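Local structure of Nop domain-containing protein (Archaeoglobus fulgidus, 1NT2) at residues Y3-G8 and A28-P33; E14-E19 and K44-D49; N20-F25 and A58-E63; V66-R71 and I233-G238; A220-A225 and E246-R251. The protein forms a complex with fibrillarin as a core protein of archaeal box C/D ribonucleoprotein particles and probably binds their small guide RNA. All blocks are in the same frame, centred on the assembly; numbering follows the deposited sequence.

Interaction 1 of 5, residues Y3-G8 and A28-P33; sequences YNLWFG and AENPSP
Asn30 lays its side-chain amide along the backbone of Asn4, and this is the heart of the tight part of the contact. Its OD1 accepts from Asn4 N at 3.3 Å in a nearly straight bond (170° at the hydrogen), the donor only slightly tilted from the carbonyl plane. The other branch, ND2, comes back to Asn4 O at 2.8 Å, but this second bond is strongly bent and weak. The same Asn4 O receives a CA-H...O contact from Ala28 CA, 3.2 Å away. The Asn4 side chain is closely packed too, lying against the backbone of Glu29 with CB 3.4 Å from Glu29 O. Residues 3-4 are one strand of a small antiparallel pair with 9-10, where Tyr3 meets Tyr10, and Asn30 reaches the polar backbone atoms of Asn4 much as a neighbouring strand would. With CG of Asn30 beside its backbone N (chi1 -78°), Asn30 OD1 also comes to the edge of the Tyr3 ring, 3.5 Å from CD2. Trp6, Ala28 and Asn30 further pack on fibrillarin. The looser side begins at the Glu29 carboxylate, which leaves the contact for a salt bridge with Arg2. Beyond Asn30, Pro31 and Ser32 turn out toward solvent.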
# COMPACT_ATOMS: atom_id res chain seq x y z
N TYR B 3 24.18 26.55 35.80
CA TYR B 3 24.24 25.12 36.05
C TYR B 3 22.89 24.69 36.60
O TYR B 3 22.29 25.39 37.42
CB TYR B 3 25.36 24.80 37.03
CG TYR B 3 26.75 24.83 36.42
CD1 TYR B 3 27.71 25.74 36.87
CD2 TYR B 3 27.11 23.92 35.43
CE1 TYR B 3 29.00 25.74 36.34
CE2 TYR B 3 28.40 23.91 34.91
CZ TYR B 3 29.34 24.81 35.36
OH TYR B 3 30.62 24.77 34.85
N ASN B 4 22.39 23.55 36.14
CA ASN B 4 21.10 23.05 36.57
C ASN B 4 21.23 21.85 37.50
O ASN B 4 21.29 20.71 37.05
CB ASN B 4 20.24 22.66 35.36
CG ASN B 4 20.08 23.79 34.35
OD1 ASN B 4 20.78 23.83 33.33
ND2 ASN B 4 19.17 24.72 34.63
N LEU B 5 21.26 22.10 38.80
CA LEU B 5 21.37 21.02 39.77
C LEU B 5 19.96 20.71 40.26
O LEU B 5 19.06 21.53 40.11
CB LEU B 5 22.27 21.43 40.92
CG LEU B 5 23.56 22.14 40.48
CD1 LEU B 5 24.49 22.24 41.68
CD2 LEU B 5 24.24 21.41 39.32
N TRP B 6 19.77 19.54 40.86
CA TRP B 6 18.44 19.13 41.33
C TRP B 6 17.73 20.04 42.33
O TRP B 6 16.51 19.94 42.48
CB TRP B 6 18.48 17.71 41.89
CG TRP B 6 19.19 17.53 43.21
CD1 TRP B 6 20.52 17.26 43.40
CD2 TRP B 6 18.59 17.56 44.51
NE1 TRP B 6 20.78 17.10 44.74
CE2 TRP B 6 19.62 17.28 45.44
CE3 TRP B 6 17.29 17.79 44.98
CZ2 TRP B 6 19.38 17.23 46.82
CZ3 TRP B 6 17.06 17.74 46.34
CH2 TRP B 6 18.10 17.46 47.25
N PHE B 7 18.47 20.91 43.01
CA PHE B 7 17.84 21.82 43.98
C PHE B 7 17.72 23.24 43.46
O PHE B 7 16.84 23.99 43.90
CB PHE B 7 18.59 21.82 45.33
CG PHE B 7 20.09 21.81 45.21
CD1 PHE B 7 20.78 20.59 45.13
CD2 PHE B 7 20.81 22.99 45.14
CE1 PHE B 7 22.17 20.57 44.99
CE2 PHE B 7 22.20 22.98 45.00
CZ PHE B 7 22.88 21.76 44.93
N GLY B 8 18.58 23.62 42.52
CA GLY B 8 18.51 24.96 41.99
C GLY B 8 19.55 25.28 40.93
O GLY B 8 20.19 24.38 40.38
N ALA B 28 17.40 18.91 35.71
CA ALA B 28 18.86 18.96 35.88
C ALA B 28 19.63 18.72 34.58
O ALA B 28 20.41 17.77 34.47
CB ALA B 28 19.29 17.96 36.93
N GLU B 29 19.40 19.61 33.61
CA GLU B 29 20.02 19.58 32.28
C GLU B 29 21.40 20.27 32.23
O GLU B 29 21.52 21.48 32.41
CB GLU B 29 19.07 20.23 31.24
CG GLU B 29 18.62 21.71 31.55
CD GLU B 29 17.73 22.37 30.46
OE1 GLU B 29 17.22 23.50 30.73
OE2 GLU B 29 17.54 21.79 29.36
N ASN B 30 22.43 19.47 31.98
CA ASN B 30 23.79 19.99 31.88
C ASN B 30 24.42 19.15 30.79
O ASN B 30 24.43 17.93 30.90
CB ASN B 30 24.52 19.81 33.20
CG ASN B 30 24.13 20.85 34.23
OD1 ASN B 30 24.43 22.03 34.08
ND2 ASN B 30 23.46 20.42 35.29
N PRO B 31 24.94 19.78 29.72
CA PRO B 31 25.57 19.08 28.60
C PRO B 31 27.06 18.81 28.70
O PRO B 31 27.71 18.50 27.71
CB PRO B 31 25.26 20.01 27.44
CG PRO B 31 25.52 21.34 28.07
CD PRO B 31 24.79 21.21 29.42
N SER B 32 27.61 18.92 29.90
CA SER B 32 29.04 18.70 30.04
C SER B 32 29.40 18.50 31.50
O SER B 32 28.96 19.26 32.36
CB SER B 32 29.78 19.92 29.47
OG SER B 32 31.18 19.81 29.65
N PRO B 33 30.24 17.49 31.79
CA PRO B 33 30.67 17.19 33.15
C PRO B 33 30.72 18.45 34.02
O PRO B 33 31.13 19.50 33.54
CB PRO B 33 32.05 16.58 32.94
CG PRO B 33 31.86 15.81 31.68
CD PRO B 33 31.07 16.76 30.81

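Interaction 2 of 5, residues E14-E19 and K44-D49; sequences EIKLSE and KALGKD
Lys16 reaches across to Ala45, bringing two loops side by side at the surface. One follows strand 9-10 and leads to helix 21-27; the other joins helix 38-43 to helix 50-71, with Lys44 the first residue to leave the helical conformation. The contact is slight, about 130 Å² over both sides, and is made chiefly by one long side chain.

The apolar part is small: Lys16 CE lies 3.9 Å from Ala45 CB. Bends at chi2 (63°) and chi4 (-56°) fold the lysine so that its last two atoms, rather than the middle of the chain, do the touching. The ammonium group that follows CE merely lies against methyl groups, with Lys16 NZ 3.3 Å from Ala45 CB and 4.1 Å from Leu46 CD2. Leu46 also turns inward to pack on Trp6, so it ties this edge to the protein interior.

The charged part lies mostly within 14-19, where Lys16 NZ and Glu14 OE2 form a long salt bridge at 3.7 Å. Both of these charged ends face the second loop, and the carboxylate merely approaches Ala45, its OE2 standing 4.2 Å from Ala45 CB.

Polar contact between the two loops is loose, and it involves backbone carbonyls of 44-49 alone. Glu14 OE2 remains 4.2 Å from Lys44 O. One residue further on, Lys16 NZ stands 3.6 Å from Ala45 O.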
# COMPACT_ATOMS: atom_id res chain seq x y z
N GLU B 14 23.11 30.44 44.65
CA GLU B 14 22.11 29.38 44.71
C GLU B 14 20.67 29.87 44.81
O GLU B 14 20.32 30.64 45.70
CB GLU B 14 22.42 28.43 45.89
CG GLU B 14 22.85 29.14 47.18
CD GLU B 14 21.75 29.24 48.24
OE1 GLU B 14 20.69 29.83 47.95
OE2 GLU B 14 21.96 28.73 49.36
N ILE B 15 19.85 29.42 43.87
CA ILE B 15 18.44 29.79 43.84
C ILE B 15 17.63 28.51 43.75
O ILE B 15 17.57 27.87 42.70
CB ILE B 15 18.12 30.69 42.60
CG1 ILE B 15 18.66 32.11 42.82
CG2 ILE B 15 16.61 30.75 42.37
CD1 ILE B 15 17.90 32.94 43.85
N LYS B 16 17.01 28.13 44.86
CA LYS B 16 16.20 26.91 44.91
C LYS B 16 14.91 27.09 44.13
O LYS B 16 14.64 28.16 43.60
CB LYS B 16 15.87 26.55 46.36
CG LYS B 16 17.09 26.19 47.18
CD LYS B 16 18.04 27.36 47.30
CE LYS B 16 19.38 26.90 47.83
NZ LYS B 16 19.25 26.19 49.13
N LEU B 17 14.12 26.02 44.04
CA LEU B 17 12.84 26.06 43.35
C LEU B 17 11.74 26.10 44.40
O LEU B 17 11.87 25.47 45.45
CB LEU B 17 12.66 24.83 42.45
CG LEU B 17 13.39 24.82 41.10
CD1 LEU B 17 14.87 24.52 41.32
CD2 LEU B 17 12.77 23.77 40.19
N SER B 18 10.66 26.84 44.13
CA SER B 18 9.56 26.93 45.09
C SER B 18 8.94 25.56 45.35
O SER B 18 8.10 25.10 44.57
CB SER B 18 8.49 27.91 44.59
OG SER B 18 8.92 29.26 44.73
N GLU B 19 9.35 24.92 46.45
CA GLU B 19 8.86 23.61 46.86
C GLU B 19 8.73 22.66 45.66
O GLU B 19 7.90 21.75 45.66
CB GLU B 19 7.50 23.75 47.57
CG GLU B 19 7.58 24.50 48.92
CD GLU B 19 6.21 24.75 49.55
OE1 GLU B 19 5.41 23.80 49.68
OE2 GLU B 19 5.94 25.91 49.94
N LYS B 44 26.08 22.69 51.11
CA LYS B 44 26.15 24.12 51.41
C LYS B 44 24.86 24.86 51.03
O LYS B 44 24.89 26.06 50.75
CB LYS B 44 27.33 24.77 50.68
CG LYS B 44 28.69 24.59 51.34
CD LYS B 44 29.41 25.94 51.53
CE LYS B 44 29.49 26.77 50.23
NZ LYS B 44 30.13 26.08 49.07
N ALA B 45 23.74 24.15 51.01
CA ALA B 45 22.46 24.75 50.67
C ALA B 45 21.39 24.14 51.55
O ALA B 45 20.63 24.85 52.21
CB ALA B 45 22.14 24.50 49.21
N LEU B 46 21.34 22.82 51.54
CA LEU B 46 20.38 22.07 52.35
C LEU B 46 21.15 21.56 53.56
O LEU B 46 22.37 21.35 53.48
CB LEU B 46 19.83 20.88 51.58
CG LEU B 46 19.38 21.13 50.14
CD1 LEU B 46 18.72 19.86 49.63
CD2 LEU B 46 18.40 22.29 50.05
N GLY B 47 20.45 21.36 54.66
CA GLY B 47 21.12 20.88 55.86
C GLY B 47 21.80 19.55 55.65
O GLY B 47 22.49 19.33 54.65
N LYS B 48 21.62 18.65 56.61
CA LYS B 48 22.18 17.32 56.51
C LYS B 48 21.12 16.50 55.78
O LYS B 48 21.41 15.47 55.16
CB LYS B 48 22.47 16.74 57.90
CG LYS B 48 23.46 17.55 58.76
CD LYS B 48 24.92 17.50 58.24
CE LYS B 48 25.27 18.63 57.25
NZ LYS B 48 24.68 18.50 55.87
N ASP B 49 19.88 16.99 55.83
CA ASP B 49 18.77 16.33 55.17
C ASP B 49 19.04 16.15 53.68
O ASP B 49 18.34 15.39 53.01
CB ASP B 49 17.47 17.14 55.31
CG ASP B 49 17.00 17.25 56.74
OD1 ASP B 49 17.20 16.30 57.51
OD2 ASP B 49 16.40 18.29 57.08

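Interaction 3 of 5, residues N20-F25 and A58-E63; sequences NFEESF and ALAVSE
Phe25 lays its ring from helix 21-27 against Ala58 and Val61 of helix 50-71. These residues stand three apart, on the same side of the long helix. The two helices pack crosswise, the short axes of 21-25 and 58-63 crossing at -74° with a closest approach of 9.6 Å.

The ring gets there because its CG is anti to the backbone N (chi1 -172°), which sends it straight out across the gap. Its far end, CZ, meets Ala58 CB at 3.6 Å, while Ala58 N lies over one face, displaced toward the rim. Val61 comes obliquely through CG2, which is 3.7 Å from Phe25 CE2. The other methyl of Val61, CG1, points to the backbone of the short helix and lies 4.1 Å from Glu22 O.

One turn before Phe25, Glu22 runs extended beyond CG alongside this apolar patch and lays its carboxylate end against the Ala60 methyl. The carboxylate also forms a long, weak ion pair with Arg237. The same helices also face fibrillarin: Phe25 packs on Ile123 and Ala58 on Pro109 of the fibrillarin chain, so the crossing forms part of the fibrillarin-binding surface. Between the two helices, Val61 CG2 is also 3.8 Å from Phe25 CD2.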
# COMPACT_ATOMS: atom_id res chain seq x y z
N ASN B 20 9.56 22.89 44.65
CA ASN B 20 9.53 22.07 43.45
C ASN B 20 10.92 21.60 43.05
O ASN B 20 11.51 22.11 42.10
CB ASN B 20 8.89 22.85 42.30
CG ASN B 20 7.91 22.00 41.50
OD1 ASN B 20 8.28 20.98 40.92
ND2 ASN B 20 6.65 22.41 41.48
N PHE B 21 11.44 20.63 43.81
CA PHE B 21 12.74 20.04 43.53
C PHE B 21 12.45 18.95 42.51
O PHE B 21 13.30 18.58 41.71
CB PHE B 21 13.34 19.42 44.79
CG PHE B 21 13.70 20.43 45.84
CD1 PHE B 21 13.79 20.06 47.16
CD2 PHE B 21 13.95 21.76 45.49
CE1 PHE B 21 14.11 20.99 48.13
CE2 PHE B 21 14.27 22.70 46.45
CZ PHE B 21 14.35 22.32 47.77
N GLU B 22 11.22 18.45 42.58
CA GLU B 22 10.78 17.42 41.67
C GLU B 22 10.92 17.94 40.25
O GLU B 22 11.31 17.20 39.35
CB GLU B 22 9.32 17.07 41.96
CG GLU B 22 9.12 16.47 43.34
CD GLU B 22 7.69 16.01 43.58
OE1 GLU B 22 7.43 15.44 44.66
OE2 GLU B 22 6.83 16.23 42.70
N GLU B 23 10.62 19.22 40.05
CA GLU B 23 10.71 19.80 38.72
C GLU B 23 12.15 19.89 38.26
O GLU B 23 12.50 19.27 37.26
CB GLU B 23 10.06 21.18 38.68
CG GLU B 23 9.19 21.38 37.45
CD GLU B 23 8.62 22.78 37.37
OE1 GLU B 23 9.42 23.73 37.27
OE2 GLU B 23 7.38 22.92 37.42
N SER B 24 12.98 20.65 38.97
CA SER B 24 14.39 20.80 38.60
C SER B 24 15.12 19.46 38.60
O SER B 24 16.18 19.32 38.00
CB SER B 24 15.10 21.75 39.56
OG SER B 24 14.98 21.31 40.90
N PHE B 25 14.54 18.49 39.30
CA PHE B 25 15.12 17.16 39.36
C PHE B 25 15.04 16.62 37.95
O PHE B 25 15.98 16.03 37.43
CB PHE B 25 14.29 16.27 40.28
CG PHE B 25 14.92 14.94 40.56
CD1 PHE B 25 16.00 14.84 41.44
CD2 PHE B 25 14.45 13.79 39.94
CE1 PHE B 25 16.60 13.62 41.69
CE2 PHE B 25 15.05 12.56 40.18
CZ PHE B 25 16.13 12.47 41.06
N ALA B 58 13.64 11.90 44.45
CA ALA B 58 13.87 10.82 43.50
C ALA B 58 12.81 9.74 43.63
O ALA B 58 12.60 8.94 42.72
CB ALA B 58 15.27 10.22 43.71
N LEU B 59 12.12 9.71 44.77
CA LEU B 59 11.08 8.72 44.98
C LEU B 59 9.74 9.16 44.40
O LEU B 59 9.01 8.37 43.80
CB LEU B 59 10.93 8.43 46.47
CG LEU B 59 10.19 7.14 46.76
CD1 LEU B 59 10.95 5.98 46.15
CD2 LEU B 59 10.06 6.94 48.25
N ALA B 60 9.42 10.44 44.57
CA ALA B 60 8.18 11.01 44.07
C ALA B 60 8.05 10.84 42.57
O ALA B 60 7.05 10.32 42.09
CB ALA B 60 8.11 12.49 44.42
N VAL B 61 9.07 11.26 41.82
CA VAL B 61 9.03 11.14 40.36
C VAL B 61 8.96 9.68 39.93
O VAL B 61 8.24 9.35 38.99
CB VAL B 61 10.27 11.80 39.69
CG1 VAL B 61 10.16 13.32 39.76
CG2 VAL B 61 11.53 11.33 40.35
N SER B 62 9.71 8.82 40.60
CA SER B 62 9.72 7.40 40.27
C SER B 62 8.31 6.81 40.38
O SER B 62 7.90 6.00 39.55
CB SER B 62 10.65 6.64 41.21
OG SER B 62 11.97 7.12 41.14
N GLU B 63 7.59 7.21 41.42
CA GLU B 63 6.24 6.71 41.64
C GLU B 63 5.28 7.20 40.55
O GLU B 63 4.49 6.42 40.03
CB GLU B 63 5.77 7.15 43.02
CG GLU B 63 6.65 6.63 44.14
CD GLU B 63 6.36 7.27 45.50
OE1 GLU B 63 7.00 6.87 46.49
OE2 GLU B 63 5.48 8.17 45.57

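Interaction 4 of 5, residues V66-R71 and I233-G238; sequences VEKELR and IDYFRG
Tyr235 OH donates to Glu69 OE2 at 2.9 Å, a weak hydrogen bond that spans from the end of helix 217-236 to the last turns of helix 50-71. This is helix-to-helix packing within the alpha-helical body, where fibrillarin also lies close: its Ala91 packs on Glu69.

The carboxylate stands steeply to the ring, the two planes 74° apart, and OE2 lies at the ring edge near its plane. A bend at chi2 of Glu69 (-48°) folds the carboxylate back toward that edge, whereas OE1 has a long, weak ion pair with Arg75.

Lys68 comes past the tyrosine in the opposite direction. Its CD is 3.7 Å from Tyr235 CD2, and CE then passes beside the carbonyl oxygens of Asp234 and Tyr235. Tyr235 also packs on Met161, Glu162 and Val165 of helix 161-165. An alanine in place of Tyr235 is likely to leave Glu69 OE2 without this donor and to lose the ring's packing against Lys68 CD and against helix 161-165.

The lysine ends where helix 217-236 gives out; carbonyl oxygens near the helix end would probably favour its charge, though Lys64 NZ is also close. There Gly238 takes a positive phi (91°). Lys68 NZ stops 3.5 Å from Asp234 O and 4.2 Å from Gly238 CA.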
# COMPACT_ATOMS: atom_id res chain seq x y z
N VAL B 66 5.62 5.08 37.50
CA VAL B 66 4.97 3.80 37.71
C VAL B 66 3.47 4.01 37.81
O VAL B 66 2.69 3.12 37.49
CB VAL B 66 5.51 3.13 38.97
CG1 VAL B 66 5.05 1.69 39.04
CG2 VAL B 66 7.02 3.18 38.95
N GLU B 67 3.05 5.20 38.24
CA GLU B 67 1.63 5.48 38.35
C GLU B 67 0.99 5.60 36.97
O GLU B 67 -0.08 5.03 36.72
CB GLU B 67 1.39 6.77 39.14
CG GLU B 67 -0.01 6.87 39.69
CD GLU B 67 -0.39 5.65 40.52
OE1 GLU B 67 -1.52 5.62 41.05
OE2 GLU B 67 0.44 4.72 40.65
N LYS B 68 1.64 6.33 36.07
CA LYS B 68 1.13 6.49 34.71
C LYS B 68 1.19 5.15 33.97
O LYS B 68 0.20 4.71 33.40
CB LYS B 68 1.96 7.53 33.94
CG LYS B 68 1.76 8.96 34.38
CD LYS B 68 2.65 9.88 33.56
CE LYS B 68 2.57 11.33 34.03
NZ LYS B 68 1.23 11.92 33.79
N GLU B 69 2.36 4.50 34.00
CA GLU B 69 2.54 3.21 33.32
C GLU B 69 1.58 2.15 33.83
O GLU B 69 1.56 1.03 33.31
CB GLU B 69 3.97 2.71 33.46
CG GLU B 69 4.99 3.56 32.73
CD GLU B 69 4.57 3.86 31.30
OE1 GLU B 69 4.41 2.91 30.50
OE2 GLU B 69 4.40 5.05 30.98
N LEU B 70 0.81 2.49 34.85
CA LEU B 70 -0.16 1.56 35.39
C LEU B 70 -1.48 1.88 34.67
O LEU B 70 -2.28 0.99 34.37
CB LEU B 70 -0.33 1.78 36.89
CG LEU B 70 -1.04 0.63 37.61
CD1 LEU B 70 -0.02 -0.46 37.90
CD2 LEU B 70 -1.69 1.14 38.89
N ARG B 71 -1.67 3.17 34.40
CA ARG B 71 -2.84 3.68 33.70
C ARG B 71 -2.71 3.48 32.19
O ARG B 71 -3.72 3.39 31.49
CB ARG B 71 -3.02 5.17 34.00
CG ARG B 71 -3.74 5.50 35.30
CD ARG B 71 -3.82 7.02 35.52
NE ARG B 71 -2.57 7.58 36.04
CZ ARG B 71 -2.36 8.88 36.26
NH1 ARG B 71 -3.31 9.77 35.99
NH2 ARG B 71 -1.20 9.30 36.76
N ILE B 233 9.16 16.15 32.07
CA ILE B 233 8.43 16.76 33.16
C ILE B 233 6.96 16.34 33.14
O ILE B 233 6.35 16.19 34.18
CB ILE B 233 8.57 18.28 33.11
CG1 ILE B 233 10.07 18.62 33.08
CG2 ILE B 233 7.88 18.92 34.32
CD1 ILE B 233 10.38 20.08 33.10
N ASP B 234 6.40 16.12 31.95
CA ASP B 234 5.00 15.69 31.84
C ASP B 234 4.84 14.30 32.46
O ASP B 234 3.97 14.05 33.30
CB ASP B 234 4.59 15.59 30.38
CG ASP B 234 4.30 16.93 29.76
OD1 ASP B 234 3.48 17.67 30.35
OD2 ASP B 234 4.87 17.23 28.70
N TYR B 235 5.71 13.40 32.01
CA TYR B 235 5.75 12.00 32.41
C TYR B 235 6.08 11.71 33.88
O TYR B 235 5.63 10.71 34.43
CB TYR B 235 6.73 11.28 31.47
CG TYR B 235 6.79 9.77 31.58
CD1 TYR B 235 8.02 9.12 31.65
CD2 TYR B 235 5.63 9.01 31.62
CE1 TYR B 235 8.10 7.74 31.76
CE2 TYR B 235 5.69 7.62 31.73
CZ TYR B 235 6.93 6.99 31.80
OH TYR B 235 7.02 5.62 31.95
N PHE B 236 6.85 12.58 34.53
CA PHE B 236 7.23 12.35 35.92
C PHE B 236 6.60 13.30 36.93
O PHE B 236 6.52 12.99 38.13
CB PHE B 236 8.74 12.43 36.04
CG PHE B 236 9.46 11.38 35.27
CD1 PHE B 236 9.33 10.04 35.62
CD2 PHE B 236 10.25 11.71 34.18
CE1 PHE B 236 9.98 9.05 34.89
CE2 PHE B 236 10.91 10.73 33.44
CZ PHE B 236 10.77 9.39 33.80
N ARG B 237 6.16 14.46 36.45
CA ARG B 237 5.51 15.49 37.27
C ARG B 237 4.01 15.49 36.99
O ARG B 237 3.20 15.36 37.91
CB ARG B 237 6.08 16.88 36.92
CG ARG B 237 7.05 17.48 37.92
CD ARG B 237 6.35 18.43 38.89
NE ARG B 237 5.37 17.73 39.71
CZ ARG B 237 4.70 18.29 40.71
NH1 ARG B 237 4.91 19.57 41.01
NH2 ARG B 237 3.84 17.58 41.42
N GLY B 238 3.65 15.65 35.72
CA GLY B 238 2.26 15.68 35.32
C GLY B 238 1.74 17.10 35.32
O GLY B 238 0.74 17.40 34.68

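Interaction 5 of 5, residues A220-A225 and E246-R251; sequences ARFLAA and ESIRRR
Phe222 reaches from helix 217-236 to three residues of helix 243-254, and each part of its side chain finds something different. CB, at the root, lies 4.0 Å from Arg251 NE. The ring follows with CG anti to the backbone N (chi1 -174°), an arrangement that carries it across to the facing helix. Over one face of the ring sits Arg251 CG, 3.6 Å from the centroid and only 10° off the normal, a CH-pi contact almost exactly centred. Further out along one side, CD2 is 3.7 Å from Ile248 CD1, and CE2 touches the same methyl while also nearing Ser247 O at 3.5 Å. At the tip, CZ meets Ser247 CB at 3.9 Å, the serine approaching at the ring edge; its OG is turned to Leu244 O.

Arg251 is bent at chi2, and its hydrocarbon part covers the ring while the guanidinium lies near the CB end of the ring, with a long, weak ion pair to Glu254. A serine in place of Phe222 would probably leave the Arg251 chain without a face to lie on and Ile248 CD1 facing a gap.

Beside the ring, Leu223 CD1 meets Ile248 CG2 at 3.8 Å, the two side chains crossing at about a right angle. Ile248 therefore serves both: CD1 to the phenylalanine, CG2 to the leucine. The helices run antiparallel, 173° between the short axes and 10.2 Å apart, joined by a short connection: a helical hairpin within the Nop family region.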
# COMPACT_ATOMS: atom_id res chain seq x y z
N ALA B 220 14.60 25.20 15.90
CA ALA B 220 14.18 23.82 16.08
C ALA B 220 15.03 23.23 17.20
O ALA B 220 14.50 22.74 18.20
CB ALA B 220 14.38 23.04 14.79
N ARG B 221 16.34 23.32 17.04
CA ARG B 221 17.28 22.79 18.02
C ARG B 221 16.94 23.19 19.45
O ARG B 221 17.04 22.36 20.36
CB ARG B 221 18.69 23.27 17.69
CG ARG B 221 19.30 22.66 16.44
CD ARG B 221 20.56 23.43 16.05
NE ARG B 221 21.37 23.74 17.23
CZ ARG B 221 22.23 24.75 17.32
NH1 ARG B 221 22.40 25.56 16.27
NH2 ARG B 221 22.91 24.96 18.44
N PHE B 222 16.55 24.45 19.65
CA PHE B 222 16.20 24.92 20.99
C PHE B 222 14.83 24.39 21.38
O PHE B 222 14.63 23.94 22.50
CB PHE B 222 16.18 26.45 21.05
CG PHE B 222 15.97 26.99 22.46
CD1 PHE B 222 17.02 27.01 23.38
CD2 PHE B 222 14.71 27.45 22.87
CE1 PHE B 222 16.81 27.47 24.68
CE2 PHE B 222 14.50 27.91 24.17
CZ PHE B 222 15.55 27.92 25.08
N LEU B 223 13.90 24.44 20.43
CA LEU B 223 12.54 23.96 20.68
C LEU B 223 12.58 22.47 21.01
O LEU B 223 11.97 22.01 21.97
CB LEU B 223 11.66 24.20 19.44
CG LEU B 223 10.19 23.80 19.57
CD1 LEU B 223 9.55 24.55 20.74
CD2 LEU B 223 9.46 24.10 18.27
N ALA B 224 13.32 21.72 20.21
CA ALA B 224 13.45 20.30 20.39
C ALA B 224 14.08 20.00 21.75
O ALA B 224 13.59 19.15 22.51
CB ALA B 224 14.31 19.71 19.27
N ALA B 225 15.15 20.72 22.07
CA ALA B 225 15.86 20.55 23.33
C ALA B 225 14.90 20.72 24.50
O ALA B 225 14.73 19.84 25.34
CB ALA B 225 16.99 21.56 23.44
N GLU B 246 8.10 29.87 28.41
CA GLU B 246 8.80 31.12 28.62
C GLU B 246 10.07 31.15 27.78
O GLU B 246 10.20 31.94 26.84
CB GLU B 246 9.15 31.27 30.11
CG GLU B 246 9.70 32.64 30.46
CD GLU B 246 8.83 33.76 29.92
OE1 GLU B 246 7.67 33.88 30.38
OE2 GLU B 246 9.29 34.52 29.03
N SER B 247 11.01 30.26 28.12
CA SER B 247 12.28 30.17 27.42
C SER B 247 12.15 30.22 25.90
O SER B 247 12.93 30.88 25.22
CB SER B 247 12.98 28.86 27.80
OG SER B 247 12.22 27.74 27.39
N ILE B 248 11.14 29.51 25.38
CA ILE B 248 10.90 29.44 23.94
C ILE B 248 10.52 30.76 23.29
O ILE B 248 11.08 31.14 22.26
CB ILE B 248 9.82 28.40 23.64
CG1 ILE B 248 10.07 27.12 24.43
CG2 ILE B 248 9.81 28.10 22.15
CD1 ILE B 248 11.40 26.44 24.14
N ARG B 249 9.55 31.46 23.88
CA ARG B 249 9.11 32.75 23.36
C ARG B 249 10.26 33.73 23.40
O ARG B 249 10.50 34.47 22.45
CB ARG B 249 7.95 33.30 24.20
CG ARG B 249 7.51 34.73 23.84
CD ARG B 249 6.82 34.78 22.48
NE ARG B 249 6.39 36.13 22.12
CZ ARG B 249 5.78 36.44 20.98
NH1 ARG B 249 5.53 35.50 20.07
NH2 ARG B 249 5.42 37.70 20.74
N ARG B 250 10.98 33.73 24.51
CA ARG B 250 12.12 34.61 24.70
C ARG B 250 13.17 34.34 23.63
O ARG B 250 13.54 35.24 22.87
CB ARG B 250 12.72 34.37 26.09
CG ARG B 250 13.82 35.34 26.47
CD ARG B 250 14.54 34.86 27.72
NE ARG B 250 13.60 34.42 28.76
CZ ARG B 250 12.78 35.22 29.43
NH1 ARG B 250 12.75 36.53 29.19
NH2 ARG B 250 11.99 34.72 30.37
N ARG B 251 13.65 33.10 23.57
CA ARG B 251 14.67 32.70 22.60
C ARG B 251 14.19 33.04 21.19
O ARG B 251 14.98 33.22 20.27
CB ARG B 251 14.94 31.19 22.72
CG ARG B 251 16.28 30.70 22.17
CD ARG B 251 16.33 30.72 20.65
NE ARG B 251 17.52 30.05 20.12
CZ ARG B 251 18.77 30.37 20.43
NH1 ARG B 251 19.01 31.35 21.28
NH2 ARG B 251 19.78 29.72 19.87

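Overall arrangement
Interactions 1, 2 and 3 form one cluster in the N-terminal part, their centres each about 14 Å apart, and their segments alternate along the chain, so the first 63 residues are woven together. Trp6 belongs to this weave, meeting Ser24 and Phe25 of interaction 3 and Leu46 of interaction 2. Interaction 4 lies about 11 Å between centres from interaction 3; both use helix 50-71, and Glu22 faces Arg237 between them. It ties the N-terminal part to helix 217-236, shared with interaction 5, about 24 Å away across the chain's centre; their segments alternate too (66-71, 220-225, 233-238, 246-251). Fibrillarin touches interactions 1, 3 and 4, while interactions 2 and 5 meet no other chain.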